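Local coordinates for 5-carboxymethyl-2-hydroxymuconate semialdehyde dehydrogenase (Thermus thermophilus, PDB 2D4E), which probably catalyses the NAD-dependent oxidation of 5-carboxymethyl-2-hydroxymuconate semialdehyde to the corresponding acid, as an aldehyde dehydrogenase family member, at residues V108-D113 with N173-L178. Residues are numbered along the deposited sequence; the frame is centred on the assembly and turned at random. Where two conformers were deposited one is given.
Sequences VMECLD and NAPLML. With NA (sodium ion), chain I.
Glu110 reaches from helix 103-114 to the first turn of helix 175-188 and carries nearly the whole contact. The bond from its CA to CB points toward segment 173-178. CG stands anti to the backbone N (chi1 176°) and the chain stays extended beyond it, which brings the carboxylate up to the helix start. Glu110 CG lies 4.0 Å from Pro175 CD. Glu110 CD is closer, 3.4 Å from the same Pro175 CD. The two oxygens then part. Glu110 OE2 accepts a hydrogen bond from Leu176 N at 3.1 Å. The N-H meets OE2 on its syn side, 29° out of the carboxylate plane. Leu176 CB also packs against OE2. OE1 lies against Pro175 CD and near Ala174 CA, and takes a hydrogen from each of two waters. One water lies 2.6 Å from Glu110 OE1. This water also accepts a hydrogen bond from Met177 N. The other, 2.8 Å from Glu110 OE1, donates also to Asn173 O.

Ala174 is the N-cap residue of helix 175-188. This helix follows strand 166-169 of the parallel, Rossmann-type sheet in the NAD-binding part of the aldehyde dehydrogenase fold. Leu178 and Asn173 touch the bound NAD. The negative charge of the carboxylate would probably suit the N-terminus of this helix. A leucine in place of Glu110 would probably leave Leu176 N without its acceptor and take from the two waters the oxygen that anchors them on this side. Thr204 of helix 203-214 also touches Glu110. Three residues further along helix 103-114, Asp113 binds a sodium ion through O at 2.4 Å and OD1 at 2.5 Å. Ser46, Leu47, Trp200 and a water complete that site, while Asp113 OD2 accepts a hydrogen bond from Phe203 N.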
# COMPACT_ATOMS: atom_id res chain seq x y z
N VAL C 108 9.23 -40.08 0.23
CA VAL C 108 10.10 -41.20 0.54
C VAL C 108 11.56 -40.86 0.31
O VAL C 108 12.42 -41.15 1.15
CB VAL C 108 9.74 -42.44 -0.31
CG1 VAL C 108 10.75 -43.55 -0.06
CG2 VAL C 108 8.33 -42.93 0.05
N MET C 109 11.84 -40.23 -0.82
CA MET C 109 13.20 -39.86 -1.15
C MET C 109 13.84 -38.98 -0.08
O MET C 109 14.91 -39.29 0.44
CB MET C 109 13.22 -39.13 -2.50
CG MET C 109 14.60 -38.84 -3.02
SD MET C 109 14.51 -38.12 -4.67
CE MET C 109 13.85 -39.51 -5.59
N GLU C 110 13.17 -37.88 0.26
CA GLU C 110 13.71 -36.97 1.26
C GLU C 110 13.75 -37.62 2.64
O GLU C 110 14.64 -37.32 3.45
CB GLU C 110 12.88 -35.68 1.29
CG GLU C 110 13.31 -34.70 2.37
CD GLU C 110 12.89 -33.27 2.06
OE1 GLU C 110 12.81 -32.47 3.01
OE2 GLU C 110 12.66 -32.95 0.88
N CYS C 111 12.80 -38.50 2.92
CA CYS C 111 12.76 -39.19 4.20
C CYS C 111 14.01 -40.05 4.34
O CYS C 111 14.73 -39.98 5.34
CB CYS C 111 11.51 -40.05 4.28
SG CYS C 111 11.43 -41.10 5.74
N LEU C 112 14.27 -40.87 3.33
CA LEU C 112 15.44 -41.75 3.33
C LEU C 112 16.75 -40.99 3.41
O LEU C 112 17.68 -41.39 4.12
CB LEU C 112 15.46 -42.60 2.06
CG LEU C 112 14.37 -43.64 1.84
CD1 LEU C 112 14.60 -44.35 0.52
CD2 LEU C 112 14.38 -44.64 2.98
N ASP C 113 16.82 -39.88 2.68
CA ASP C 113 18.00 -39.04 2.58
C ASP C 113 18.29 -38.13 3.77
O ASP C 113 19.45 -37.96 4.16
CB ASP C 113 17.87 -38.19 1.30
CG ASP C 113 19.20 -37.74 0.72
OD1 ASP C 113 20.26 -38.21 1.18
OD2 ASP C 113 19.19 -36.92 -0.23
N ASN C 173 18.47 -30.06 6.02
CA ASN C 173 17.34 -30.55 6.80
C ASN C 173 16.00 -30.69 6.08
O ASN C 173 15.30 -31.69 6.28
CB ASN C 173 17.18 -29.73 8.09
CG ASN C 173 16.65 -28.34 7.84
OD1 ASN C 173 17.04 -27.66 6.88
ND2 ASN C 173 15.75 -27.89 8.72
N ALA C 174 15.64 -29.73 5.24
CA ALA C 174 14.37 -29.78 4.51
C ALA C 174 14.56 -29.35 3.06
O ALA C 174 14.07 -28.30 2.64
CB ALA C 174 13.34 -28.88 5.20
N PRO C 175 15.27 -30.17 2.26
CA PRO C 175 15.59 -29.96 0.85
C PRO C 175 14.48 -29.42 -0.05
O PRO C 175 14.64 -28.37 -0.67
CB PRO C 175 16.08 -31.33 0.40
CG PRO C 175 16.73 -31.85 1.62
CD PRO C 175 15.74 -31.50 2.70
N LEU C 176 13.37 -30.15 -0.15
CA LEU C 176 12.28 -29.72 -1.01
C LEU C 176 11.60 -28.43 -0.58
O LEU C 176 11.46 -27.50 -1.37
CB LEU C 176 11.22 -30.82 -1.12
CG LEU C 176 10.15 -30.54 -2.17
CD1 LEU C 176 10.77 -30.56 -3.57
CD2 LEU C 176 9.04 -31.57 -2.08
N MET C 177 11.18 -28.37 0.68
CA MET C 177 10.49 -27.19 1.20
C MET C 177 11.33 -25.91 1.16
O MET C 177 10.86 -24.87 0.72
CB MET C 177 10.02 -27.44 2.64
CG MET C 177 9.45 -26.23 3.36
SD MET C 177 8.02 -25.52 2.55
CE MET C 177 8.43 -23.78 2.63
N LEU C 178 12.58 -26.00 1.61
CA LEU C 178 13.44 -24.84 1.63
C LEU C 178 13.97 -24.38 0.28
O LEU C 178 14.30 -23.21 0.11
CB LEU C 178 14.59 -25.08 2.61
CG LEU C 178 14.10 -25.39 4.03
CD1 LEU C 178 15.29 -25.58 4.94
CD2 LEU C 178 13.21 -24.26 4.53
NA NA I . 21.59 -38.26 3.26
O HOH W 1 11.05 -30.61 2.63
O HOH W 2 13.22 -33.38 5.59
O HOH W 3 23.20 -37.76 5.05